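Local coordinates for sulfate adenylyltransferase (Allochromatium vinosum, PDB 4DNX), which catalyses the reaction of sulfate with ATP to give adenosine 5'-phosphosulfate and diphosphate, at residues 36-41 / 266-271; 134-139 / 147-152; 43-48 / 167-172. All coordinates share one frame; numbering follows the deposited sequence.

Contact 1: residues 36-41 / 266-271; sequences VSSQAA and GFDMLY
Asp268 reaches from the loop that follows strand 260-266 and lays its carboxylate against Ser38, in the first turn of helix 38-48. The hydroxyl OG of Ser38 donates a short hydrogen bond, 2.6 Å, to OD2 of Asp268, meeting the syn lone pair, the one on the side of the other carboxylate oxygen. The serine CB lies beside the same oxygen. With OG anti to the backbone N (chi1 -178°), the short side chain holds its hydroxyl out to the aspartate. A water completes a small ring, donating to OD1 of Asp268 at 2.7 Å and, over a longer distance, to OG of Ser38; both carboxylate oxygens thus have a partner. Asn105 also bonds to the serine hydroxyl. A second water joins the backbones, donating a hydrogen bond to the carbonyl O of Gln39 and accepting one from the N of Asp268, each at 3.1 Å. Gln39 packs loosely along the loop, its NE2 lying 4.3 Å from CD2 of Leu270, while its amide oxygen is hydrogen-bonded to Gln152. Just before Ser38, Ser37 is the N-cap: its OG accepts from the N of Ala40 at 3.0 Å, with a nearly straight N-H...O angle of 171°. Serine suits both places, as cap and as donor, and an aspartate near the N-terminal end of a helix would probably gain from the helix dipole. The PUA-like part and the nucleotidyltransferase part meet here through one direct bond and two waters, a polar, partly hydrated junction.

Contact 2: residues 134-139 / 147-152; sequences QVYGTS and ETFNSQ
Two consecutive helices of the PUA-like domain, 125-136 and 144-149, meet where each is ending, through Tyr136 on the first and Phe149 on the second. The phenolic end of the tyrosine does the touching: its OH lies 3.5 Å from CB of Phe149, and its CE2 comes within 3.8 Å of the same carbon. The rings are inclined at 49° with centroids 5.9 Å apart, an oblique pair; two large, buried aromatic side chains suit the place because they fill the space between the helix ends. Phe149 holds its CG anti to the backbone N (chi1 -177°), which carries the ring toward helix 125-136, where Met128, Met131 and Thr132 also pack on it. The two helices follow one another through a short connection: the first gives way at Gly137, whose positive phi favours glycine, and the second at Asn150. A leucine in place of Tyr136 would probably leave CB of Phe149 without the phenolic end that now lies on it and open a gap between the helix ends. Within the tyrosine's own helix, CG1 of Val135 sits 3.7 Å above the centre of its ring. Past the second helix, NE2 of Gln152 turns back to donate to the carbonyl O of Phe149.

Contact 3: residues 43-48 / 167-172; sequences NAVMLG and SYFQTD
Segments 43-48 and 167-172 have their nearest CA atoms at Val45 and Ser167, 7.2 Å apart, and no hydrogen bond passes between them. Val45 is the one side chain that 43-48 contributes. Both of its methyls meet Phe169, and CG2 also meets Ser167. CG2 lies 4.0 Å from CB of Ser167, and CG1 meets CD2 of Phe169 at 4.1 Å, approaching the ring obliquely; CG2 also comes near this part of the ring, 4.2 Å from CE2 of Phe169. With CG1 anti to the backbone N (chi1 171°), both methyls are turned to 167-172. A branched residue suits the spot because it presents two methyls from a stem too short to wander. Phe169, with CG anti to its carbonyl carbon (chi1 -58°), brings CD2 and CE2 of its ring to the valine, while CE1 of Tyr168 lies 3.8 Å above one face of the Phe169 ring, toward the rim. Ser167 offers only its CB to the valine. Its hydroxyl is bound to Asp103, and this gives the buried polar group a partner without involving helix 38-48. Helix 167-172 also belongs to the subunit boundary: Asp172 bonds to His22 of the second subunit, and Gln170 packs on Gln170 of that subunit. This is apolar helix-to-helix packing in the interior, joining a helix of the PUA-like domain to the short helix that follows strand 155-163 and also takes part in the dimer interface.

From the N terminus the chain enters helix 38-48, which supplies the first segment of contact 1 at its start and that of contact 3 at its end. It then runs through the PUA-like domain to helices 125-136 and 144-149, where contact 2 closes a short loop between the two helices. Strand 155-163 leads on to helix 167-172, closing the longer loop of contact 3, and contact 1 closes last, after strand 260-266 of the parallel sheet. The loops are therefore nested, contact 2 within 3 and 3 within 1, and none cross. Contact 1 touches both others, through Ser37 with Gln152 and Phe267 with Asn43 and Met46, and ties the PUA-like domain to the parallel-sheet domain; contact 3 extends this toward the dimer interface.

Contact 1: residues 36-41 / 266-271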
ATOM      1  N   VAL A  36      -4.059  21.776 -11.695  1.00 11.55           N
ATOM      2  CA  VAL A  36      -2.689  22.218 -11.415  1.00 11.31           C
ATOM      3  C   VAL A  36      -1.715  21.549 -12.406  1.00 11.69           C
ATOM      4  O   VAL A  36      -2.122  20.664 -13.170  1.00 11.55           O
ATOM      5  CB  VAL A  36      -2.270  21.921  -9.929  1.00 11.12           C
ATOM      6  CG1 VAL A  36      -3.189  22.688  -8.977  1.00 11.36           C
ATOM      7  CG2 VAL A  36      -2.252  20.418  -9.569  1.00 11.54           C
ATOM      8  N   SER A  37      -0.455  21.968 -12.408  1.00 11.96           N
ATOM      9  CA  SER A  37       0.525  21.258 -13.274  1.00 12.56           C
ATOM     10  C   SER A  37       0.860  19.884 -12.707  1.00 12.04           C
ATOM     11  O   SER A  37       0.682  19.601 -11.507  1.00 12.65           O
ATOM     12  CB  SER A  37       1.818  22.062 -13.405  1.00 12.97           C
ATOM     13  OG  SER A  37       2.507  22.135 -12.152  1.00 12.66           O
ATOM     14  N   SER A  38       1.414  19.022 -13.550  1.00 12.15           N
ATOM     15  CA  SER A  38       1.903  17.738 -13.016  1.00 12.04           C
ATOM     16  C   SER A  38       2.970  17.948 -11.914  1.00 12.37           C
ATOM     17  O   SER A  38       3.023  17.138 -10.933  1.00 11.93           O
ATOM     18  CB  SER A  38       2.400  16.846 -14.181  1.00 13.39           C
ATOM     19  OG  SER A  38       2.846  15.577 -13.766  1.00 15.49           O
ATOM     20  N   GLN A  39       3.809  18.998 -12.040  1.00 12.43           N
ATOM     21  CA  GLN A  39       4.814  19.307 -11.023  1.00 11.92           C
ATOM     22  C   GLN A  39       4.145  19.637  -9.675  1.00 11.37           C
ATOM     23  O   GLN A  39       4.513  19.053  -8.657  1.00 11.77           O
ATOM     24  CB  GLN A  39       5.760  20.444 -11.488  1.00 13.42           C
ATOM     25  CG  GLN A  39       6.636  20.988 -10.363  1.00 15.81           C
ATOM     26  CD  GLN A  39       7.595  22.044 -10.894  1.00 17.79           C
ATOM     27  OE1 GLN A  39       7.505  23.244 -10.540  1.00 18.66           O
ATOM     28  NE2 GLN A  39       8.513  21.615 -11.757  1.00 17.06           N
ATOM     29  N   ALA A  40       3.153  20.512  -9.694  1.00 10.45           N
ATOM     30  CA  ALA A  40       2.441  20.817  -8.456  1.00 10.70           C
ATOM     31  C   ALA A  40       1.723  19.574  -7.915  1.00 11.36           C
ATOM     32  O   ALA A  40       1.587  19.405  -6.686  1.00 11.88           O
ATOM     33  CB  ALA A  40       1.452  21.961  -8.668  1.00 11.81           C
ATOM     34  N   ALA A  41       1.123  18.767  -8.803  1.00 11.01           N
ATOM     35  CA  ALA A  41       0.421  17.558  -8.328  1.00 11.76           C
ATOM     36  C   ALA A  41       1.385  16.601  -7.613  1.00 11.26           C
ATOM     37  O   ALA A  41       1.037  15.975  -6.598  1.00 11.94           O
ATOM     38  CB  ALA A  41      -0.346  16.862  -9.497  1.00 12.08           C
ATOM     39  N   GLY A 266       5.941   8.574  -5.827  1.00 13.36           N
ATOM     40  CA  GLY A 266       5.572   9.341  -7.041  1.00 14.95           C
ATOM     41  C   GLY A 266       5.933  10.819  -6.930  1.00 15.31           C
ATOM     42  O   GLY A 266       5.468  11.502  -6.016  1.00 17.05           O
ATOM     43  N   PHE A 267       6.748  11.294  -7.893  1.00 15.27           N
ATOM     44  CA  PHE A 267       7.234  12.680  -7.912  1.00 14.33           C
ATOM     45  C   PHE A 267       7.934  12.922  -9.284  1.00 16.41           C
ATOM     46  O   PHE A 267       8.752  12.100  -9.713  1.00 18.73           O
ATOM     47  CB  PHE A 267       8.281  12.884  -6.802  1.00 15.41           C
ATOM     48  CG  PHE A 267       8.846  14.289  -6.737  1.00 15.60           C
ATOM     49  CD1 PHE A 267       8.024  15.379  -6.396  1.00 17.71           C
ATOM     50  CD2 PHE A 267      10.190  14.512  -7.001  1.00 18.70           C
ATOM     51  CE1 PHE A 267       8.567  16.677  -6.323  1.00 18.61           C
ATOM     52  CE2 PHE A 267      10.735  15.793  -6.929  1.00 20.03           C
ATOM     53  CZ  PHE A 267       9.894  16.888  -6.577  1.00 18.67           C
ATOM     54  N   ASP A 268       7.614  14.019  -9.970  1.00 15.79           N
ATOM     55  CA  ASP A 268       8.226  14.221 -11.300  1.00 15.77           C
ATOM     56  C   ASP A 268       9.695  14.587 -11.136  1.00 15.35           C
ATOM     57  O   ASP A 268      10.035  15.478 -10.366  1.00 15.31           O
ATOM     58  CB  ASP A 268       7.481  15.313 -12.092  1.00 17.26           C
ATOM     59  CG  ASP A 268       6.122  14.843 -12.619  1.00 19.73           C
ATOM     60  OD1 ASP A 268       5.852  13.616 -12.641  1.00 21.87           O
ATOM     61  OD2 ASP A 268       5.307  15.706 -13.045  1.00 21.38           O
ATOM     62  N   MET A 269      10.565  13.887 -11.872  1.00 14.49           N
ATOM     63  CA  MET A 269      11.992  14.211 -11.859  1.00 15.82           C
ATOM     64  C   MET A 269      12.274  15.673 -12.239  1.00 16.25           C
ATOM     65  O   MET A 269      11.673  16.208 -13.197  1.00 16.12           O
ATOM     66  CB  MET A 269      12.740  13.312 -12.864  1.00 19.10           C
ATOM     67  CG  MET A 269      12.759  11.830 -12.527  1.00 26.14           C
ATOM     68  SD  MET A 269      13.286  10.853 -14.000  1.00 32.62           S
ATOM     69  CE  MET A 269      14.969  11.423 -14.206  1.00 38.12           C
ATOM     70  N   LEU A 270      13.198  16.307 -11.504  1.00 14.43           N
ATOM     71  CA  LEU A 270      13.636  17.671 -11.834  1.00 14.75           C
ATOM     72  C   LEU A 270      14.832  17.746 -12.791  1.00 15.45           C
ATOM     73  O   LEU A 270      15.120  18.801 -13.386  1.00 15.77           O
ATOM     74  CB  LEU A 270      13.976  18.452 -10.552  1.00 16.12           C
ATOM     75  CG  LEU A 270      12.884  18.568  -9.487  1.00 16.42           C
ATOM     76  CD1 LEU A 270      13.444  19.166  -8.225  1.00 17.94           C
ATOM     77  CD2 LEU A 270      11.739  19.474 -10.003  1.00 16.16           C
ATOM     78  N   TYR A 271      15.548  16.634 -12.918  1.00 15.13           N
ATOM     79  CA  TYR A 271      16.804  16.606 -13.660  1.00 17.69           C
ATOM     80  C   TYR A 271      17.802  17.665 -13.158  1.00 16.98           C
ATOM     81  O   TYR A 271      18.561  18.203 -13.949  1.00 18.69           O
ATOM     82  CB  TYR A 271      16.573  16.791 -15.174  1.00 21.36           C
ATOM     83  CG  TYR A 271      15.632  15.777 -15.813  1.00 24.60           C
ATOM     84  CD1 TYR A 271      16.107  14.560 -16.305  1.00 27.61           C
ATOM     85  CD2 TYR A 271      14.274  16.065 -15.959  1.00 26.17           C
ATOM     86  CE1 TYR A 271      15.226  13.631 -16.912  1.00 30.64           C
ATOM     87  CE2 TYR A 271      13.397  15.154 -16.539  1.00 29.01           C
ATOM     88  CZ  TYR A 271      13.872  13.947 -17.010  1.00 32.06           C
ATOM     89  OH  TYR A 271      12.978  13.076 -17.595  1.00 37.96           O
TER
HETATM   90  O   HOH W   1       3.318  12.632 -12.744  1.00 19.46           O
HETATM   91  O   HOH W   2       6.309  16.617  -9.045  1.00 21.86           O

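Contact 2: residues 134-139 / 147-152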
ATOM      1  N   GLN A 134      19.385  29.135  -9.932  1.00 22.13           N
ATOM      2  CA  GLN A 134      19.779  28.583  -8.620  1.00 22.35           C
ATOM      3  C   GLN A 134      19.402  27.099  -8.436  1.00 21.81           C
ATOM      4  O   GLN A 134      20.207  26.290  -7.920  1.00 21.18           O
ATOM      5  CB  GLN A 134      19.199  29.441  -7.481  1.00 23.50           C
ATOM      6  CG  GLN A 134      19.813  30.836  -7.403  1.00 28.26           C
ATOM      7  CD  GLN A 134      21.224  30.791  -6.861  1.00 31.43           C
ATOM      8  OE1 GLN A 134      21.435  30.579  -5.671  1.00 33.96           O
ATOM      9  NE2 GLN A 134      22.191  30.955  -7.728  1.00 33.75           N
ATOM     10  N   VAL A 135      18.198  26.728  -8.859  1.00 19.70           N
ATOM     11  CA  VAL A 135      17.736  25.328  -8.676  1.00 18.84           C
ATOM     12  C   VAL A 135      18.399  24.366  -9.670  1.00 18.57           C
ATOM     13  O   VAL A 135      18.866  23.279  -9.286  1.00 18.59           O
ATOM     14  CB  VAL A 135      16.219  25.215  -8.770  1.00 18.23           C
ATOM     15  CG1 VAL A 135      15.775  23.741  -8.771  1.00 18.23           C
ATOM     16  CG2 VAL A 135      15.553  25.939  -7.581  1.00 18.78           C
ATOM     17  N   TYR A 136      18.438  24.764 -10.939  1.00 18.44           N
ATOM     18  CA  TYR A 136      18.874  23.869 -12.027  1.00 18.74           C
ATOM     19  C   TYR A 136      20.337  24.042 -12.440  1.00 19.90           C
ATOM     20  O   TYR A 136      20.859  23.241 -13.225  1.00 19.80           O
ATOM     21  CB  TYR A 136      17.929  24.015 -13.247  1.00 18.98           C
ATOM     22  CG  TYR A 136      16.487  23.688 -12.888  1.00 17.22           C
ATOM     23  CD1 TYR A 136      16.013  22.367 -12.861  1.00 15.92           C
ATOM     24  CD2 TYR A 136      15.603  24.708 -12.537  1.00 17.08           C
ATOM     25  CE1 TYR A 136      14.676  22.064 -12.492  1.00 15.12           C
ATOM     26  CE2 TYR A 136      14.260  24.419 -12.187  1.00 15.90           C
ATOM     27  CZ  TYR A 136      13.802  23.119 -12.176  1.00 15.02           C
ATOM     28  OH  TYR A 136      12.495  22.836 -11.815  1.00 14.86           O
ATOM     29  N   GLY A 137      20.984  25.092 -11.928  1.00 20.36           N
ATOM     30  CA  GLY A 137      22.388  25.378 -12.229  1.00 22.71           C
ATOM     31  C   GLY A 137      22.676  25.786 -13.659  1.00 24.67           C
ATOM     32  O   GLY A 137      23.811  25.679 -14.131  1.00 26.07           O
ATOM     33  N   THR A 138      21.653  26.270 -14.354  1.00 24.65           N
ATOM     34  CA  THR A 138      21.814  26.714 -15.740  1.00 26.51           C
ATOM     35  C   THR A 138      20.584  27.490 -16.150  1.00 27.64           C
ATOM     36  O   THR A 138      19.519  27.366 -15.518  1.00 27.00           O
ATOM     37  CB  THR A 138      21.941  25.519 -16.717  1.00 26.56           C
ATOM     38  OG1 THR A 138      22.184  26.028 -18.040  1.00 27.00           O
ATOM     39  CG2 THR A 138      20.672  24.689 -16.740  1.00 27.16           C
ATOM     40  N   SER A 139      20.735  28.252 -17.236  1.00 29.30           N
ATOM     41  CA  SER A 139      19.613  28.971 -17.808  0.70 31.71           C
ATOM     42  C   SER A 139      19.223  28.378 -19.165  1.00 32.20           C
ATOM     43  O   SER A 139      18.268  28.833 -19.804  1.00 32.98           O
ATOM     44  CB  SER A 139      19.964  30.459 -17.931  0.70 33.96           C
ATOM     45  OG  SER A 139      19.962  31.056 -16.643  0.70 34.77           O
ATOM     46  N   GLU A 147      12.827  23.808 -18.621  1.00 18.29           N
ATOM     47  CA  GLU A 147      11.708  24.029 -19.568  1.00 19.60           C
ATOM     48  C   GLU A 147      10.376  23.817 -18.843  1.00 18.00           C
ATOM     49  O   GLU A 147       9.482  24.651 -18.941  1.00 19.13           O
ATOM     50  CB  GLU A 147      11.808  23.111 -20.783  1.00 22.63           C
ATOM     51  CG  GLU A 147      10.730  23.368 -21.856  1.00 28.75           C
ATOM     52  CD  GLU A 147      10.807  22.362 -22.998  1.00 37.83           C
ATOM     53  OE1 GLU A 147      11.176  22.755 -24.127  1.00 48.68           O
ATOM     54  OE2 GLU A 147      10.522  21.157 -22.767  1.00 45.65           O
ATOM     55  N   THR A 148      10.250  22.727 -18.094  1.00 17.43           N
ATOM     56  CA  THR A 148       9.021  22.457 -17.334  1.00 16.80           C
ATOM     57  C   THR A 148       8.724  23.563 -16.343  1.00 17.62           C
ATOM     58  O   THR A 148       7.584  24.040 -16.237  1.00 17.38           O
ATOM     59  CB  THR A 148       9.130  21.066 -16.602  1.00 16.70           C
ATOM     60  OG1 THR A 148       9.199  20.046 -17.609  1.00 17.96           O
ATOM     61  CG2 THR A 148       7.943  20.816 -15.637  1.00 16.87           C
ATOM     62  N   PHE A 149       9.751  23.986 -15.595  1.00 16.09           N
ATOM     63  CA  PHE A 149       9.537  24.964 -14.519  1.00 16.47           C
ATOM     64  C   PHE A 149       8.993  26.263 -15.113  1.00 17.63           C
ATOM     65  O   PHE A 149       8.111  26.904 -14.530  1.00 17.63           O
ATOM     66  CB  PHE A 149      10.884  25.219 -13.778  1.00 17.10           C
ATOM     67  CG  PHE A 149      10.786  26.172 -12.593  1.00 17.49           C
ATOM     68  CD1 PHE A 149       9.984  25.851 -11.492  1.00 17.98           C
ATOM     69  CD2 PHE A 149      11.478  27.388 -12.595  1.00 19.49           C
ATOM     70  CE1 PHE A 149       9.887  26.744 -10.379  1.00 19.43           C
ATOM     71  CE2 PHE A 149      11.396  28.281 -11.505  1.00 20.89           C
ATOM     72  CZ  PHE A 149      10.599  27.933 -10.396  1.00 19.42           C
ATOM     73  N   ASN A 150       9.512  26.614 -16.282  1.00 17.67           N
ATOM     74  CA  ASN A 150       9.184  27.883 -16.911  1.00 18.21           C
ATOM     75  C   ASN A 150       7.971  27.794 -17.835  1.00 19.11           C
ATOM     76  O   ASN A 150       7.645  28.770 -18.543  1.00 20.28           O
ATOM     77  CB  ASN A 150      10.410  28.409 -17.676  1.00 20.36           C
ATOM     78  CG  ASN A 150      11.429  29.027 -16.738  1.00 20.94           C
ATOM     79  OD1 ASN A 150      11.322  30.195 -16.374  1.00 22.41           O
ATOM     80  ND2 ASN A 150      12.401  28.233 -16.310  1.00 21.08           N
ATOM     81  N   SER A 151       7.295  26.649 -17.811  1.00 17.91           N
ATOM     82  CA  SER A 151       6.180  26.376 -18.733  1.00 18.69           C
ATOM     83  C   SER A 151       4.856  26.201 -18.024  1.00 17.58           C
ATOM     84  O   SER A 151       3.949  25.592 -18.592  1.00 18.31           O
ATOM     85  CB  SER A 151       6.467  25.132 -19.583  1.00 20.14           C
ATOM     86  OG  SER A 151       7.361  25.502 -20.615  1.00 24.30           O
ATOM     87  N   GLN A 152       4.731  26.781 -16.833  1.00 16.56           N
ATOM     88  CA  GLN A 152       3.568  26.541 -15.991  1.00 16.35           C
ATOM     89  C   GLN A 152       2.695  27.764 -15.786  1.00 16.58           C
ATOM     90  O   GLN A 152       1.620  27.652 -15.166  1.00 18.71           O
ATOM     91  CB  GLN A 152       3.997  26.073 -14.605  1.00 16.11           C
ATOM     92  CG  GLN A 152       4.837  24.775 -14.595  1.00 16.80           C
ATOM     93  CD  GLN A 152       5.297  24.466 -13.190  1.00 18.43           C
ATOM     94  OE1 GLN A 152       4.594  23.792 -12.449  1.00 19.65           O
ATOM     95  NE2 GLN A 152       6.427  25.059 -12.771  1.00 19.16           N
TER

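Contact 3: residues 43-48 / 167-172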
ATOM      1  N   ASN A  43       4.150  17.468  -6.129  1.00 10.59           N
ATOM      2  CA  ASN A  43       4.506  18.168  -4.886  1.00 10.47           C
ATOM      3  C   ASN A  43       3.408  17.839  -3.859  1.00 10.38           C
ATOM      4  O   ASN A  43       3.699  17.543  -2.665  1.00 10.49           O
ATOM      5  CB  ASN A  43       4.524  19.703  -5.107  1.00 11.43           C
ATOM      6  CG  ASN A  43       5.777  20.218  -5.862  1.00 12.92           C
ATOM      7  OD1 ASN A  43       6.775  19.523  -5.980  1.00 12.99           O
ATOM      8  ND2 ASN A  43       5.711  21.465  -6.331  1.00 13.63           N
ATOM      9  N   ALA A  44       2.142  17.842  -4.292  1.00 10.16           N
ATOM     10  CA  ALA A  44       1.031  17.588  -3.360  1.00  9.91           C
ATOM     11  C   ALA A  44       0.998  16.155  -2.868  1.00  9.61           C
ATOM     12  O   ALA A  44       0.698  15.895  -1.718  1.00 11.14           O
ATOM     13  CB  ALA A  44      -0.345  17.940  -4.027  1.00  9.85           C
ATOM     14  N   VAL A  45       1.312  15.217  -3.767  1.00  9.33           N
ATOM     15  CA  VAL A  45       1.349  13.792  -3.377  1.00  8.80           C
ATOM     16  C   VAL A  45       2.477  13.579  -2.354  1.00  9.62           C
ATOM     17  O   VAL A  45       2.242  12.867  -1.323  1.00  9.66           O
ATOM     18  CB  VAL A  45       1.511  12.878  -4.602  1.00  8.57           C
ATOM     19  CG1 VAL A  45       1.768  11.433  -4.146  1.00  7.92           C
ATOM     20  CG2 VAL A  45       0.252  12.883  -5.421  1.00  8.93           C
ATOM     21  N   MET A  46       3.649  14.197  -2.596  1.00  9.35           N
ATOM     22  CA  MET A  46       4.818  14.046  -1.686  1.00  8.99           C
ATOM     23  C   MET A  46       4.470  14.679  -0.318  1.00  8.95           C
ATOM     24  O   MET A  46       4.800  14.116   0.740  1.00 11.80           O
ATOM     25  CB  MET A  46       6.115  14.655  -2.269  1.00  9.19           C
ATOM     26  CG  MET A  46       6.615  13.913  -3.538  1.00  9.00           C
ATOM     27  SD  MET A  46       7.297  12.272  -3.084  1.00 11.60           S
ATOM     28  CE  MET A  46       8.902  12.742  -2.577  1.00 11.16           C
ATOM     29  N   LEU A  47       3.814  15.832  -0.341  1.00  8.73           N
ATOM     30  CA  LEU A  47       3.351  16.429   0.928  1.00  9.00           C
ATOM     31  C   LEU A  47       2.323  15.528   1.650  1.00  9.60           C
ATOM     32  O   LEU A  47       2.371  15.356   2.899  1.00  8.94           O
ATOM     33  CB  LEU A  47       2.688  17.798   0.613  1.00 10.00           C
ATOM     34  CG  LEU A  47       3.726  18.930   0.386  1.00 10.92           C
ATOM     35  CD1 LEU A  47       2.989  20.084  -0.323  1.00 12.88           C
ATOM     36  CD2 LEU A  47       4.328  19.361   1.718  1.00 12.13           C
ATOM     37  N   GLY A  48       1.355  15.004   0.905  1.00  9.41           N
ATOM     38  CA  GLY A  48       0.325  14.092   1.451  1.00  9.78           C
ATOM     39  C   GLY A  48       0.939  12.862   2.106  1.00  9.43           C
ATOM     40  O   GLY A  48       0.460  12.415   3.131  1.00 10.50           O
ATOM     41  N   SER A 167      -3.220  10.120  -6.207  1.00 11.76           N
ATOM     42  CA  SER A 167      -3.217  10.211  -7.693  1.00 12.55           C
ATOM     43  C   SER A 167      -3.065   8.787  -8.333  1.00 13.87           C
ATOM     44  O   SER A 167      -3.380   7.719  -7.716  1.00 14.63           O
ATOM     45  CB  SER A 167      -2.141  11.237  -8.114  1.00 13.52           C
ATOM     46  OG  SER A 167      -2.174  11.543  -9.533  1.00 13.43           O
ATOM     47  N   TYR A 168      -2.550   8.749  -9.568  1.00 12.73           N
ATOM     48  CA  TYR A 168      -2.393   7.525 -10.290  1.00 13.58           C
ATOM     49  C   TYR A 168      -1.239   6.706  -9.733  1.00 13.45           C
ATOM     50  O   TYR A 168      -1.140   5.498 -10.044  1.00 15.08           O
ATOM     51  CB  TYR A 168      -2.175   7.826 -11.800  1.00 13.80           C
ATOM     52  CG  TYR A 168      -0.823   8.396 -12.131  1.00 13.77           C
ATOM     53  CD1 TYR A 168      -0.598   9.779 -12.123  1.00 14.21           C
ATOM     54  CD2 TYR A 168       0.221   7.558 -12.500  1.00 14.31           C
ATOM     55  CE1 TYR A 168       0.670  10.314 -12.438  1.00 13.50           C
ATOM     56  CE2 TYR A 168       1.463   8.060 -12.771  1.00 14.92           C
ATOM     57  CZ  TYR A 168       1.680   9.422 -12.789  1.00 14.86           C
ATOM     58  OH  TYR A 168       2.924   9.914 -13.105  1.00 14.87           O
ATOM     59  N   PHE A 169      -0.388   7.305  -8.896  1.00 12.39           N
ATOM     60  CA  PHE A 169       0.763   6.548  -8.372  1.00 13.10           C
ATOM     61  C   PHE A 169       0.264   5.375  -7.511  1.00 15.58           C
ATOM     62  O   PHE A 169       0.858   4.277  -7.522  1.00 16.34           O
ATOM     63  CB  PHE A 169       1.655   7.452  -7.515  1.00 11.98           C
ATOM     64  CG  PHE A 169       2.188   8.659  -8.258  1.00 13.46           C
ATOM     65  CD1 PHE A 169       3.091   8.495  -9.330  1.00 14.05           C
ATOM     66  CD2 PHE A 169       1.768   9.939  -7.935  1.00 12.98           C
ATOM     67  CE1 PHE A 169       3.622   9.612 -10.016  1.00 14.73           C
ATOM     68  CE2 PHE A 169       2.268  11.076  -8.627  1.00 15.55           C
ATOM     69  CZ  PHE A 169       3.200  10.912  -9.674  1.00 14.55           C
ATOM     70  N   GLN A 170      -0.776   5.623  -6.703  1.00 16.01           N
ATOM     71  CA  GLN A 170      -1.378   4.528  -5.934  1.00 15.97           C
ATOM     72  C   GLN A 170      -2.290   3.647  -6.747  1.00 15.96           C
ATOM     73  O   GLN A 170      -2.150   2.417  -6.679  1.00 16.21           O
ATOM     74  CB  GLN A 170      -2.068   4.960  -4.612  1.00 17.72           C
ATOM     75  CG  GLN A 170      -2.263   3.706  -3.693  1.00 20.87           C
ATOM     76  CD  GLN A 170      -2.602   4.042  -2.243  1.00 24.97           C
ATOM     77  OE1 GLN A 170      -3.438   4.914  -1.997  1.00 24.23           O
ATOM     78  NE2 GLN A 170      -1.978   3.303  -1.277  1.00 21.81           N
ATOM     79  N   THR A 171      -3.158   4.241  -7.583  1.00 14.48           N
ATOM     80  CA  THR A 171      -4.119   3.475  -8.365  1.00 15.99           C
ATOM     81  C   THR A 171      -3.417   2.494  -9.320  1.00 15.31           C
ATOM     82  O   THR A 171      -3.859   1.342  -9.481  1.00 15.31           O
ATOM     83  CB  THR A 171      -5.023   4.429  -9.224  1.00 18.10           C
ATOM     84  OG1 THR A 171      -5.602   5.408  -8.347  1.00 23.83           O
ATOM     85  CG2 THR A 171      -6.185   3.622  -9.868  1.00 23.24           C
ATOM     86  N   ASP A 172      -2.325   2.941  -9.927  1.00 15.26           N
ATOM     87  CA  ASP A 172      -1.694   2.093 -10.978  1.00 14.61           C
ATOM     88  C   ASP A 172      -0.679   1.141 -10.372  1.00 13.77           C
ATOM     89  O   ASP A 172      -0.304   0.175 -11.044  1.00 14.07           O
ATOM     90  CB  ASP A 172      -0.957   2.925 -12.031  1.00 16.84           C
ATOM     91  CG  ASP A 172      -1.904   3.730 -12.941  1.00 21.62           C
ATOM     92  OD1 ASP A 172      -3.130   3.597 -12.782  1.00 24.02           O
ATOM     93  OD2 ASP A 172      -1.393   4.505 -13.796  1.00 21.77           O
TER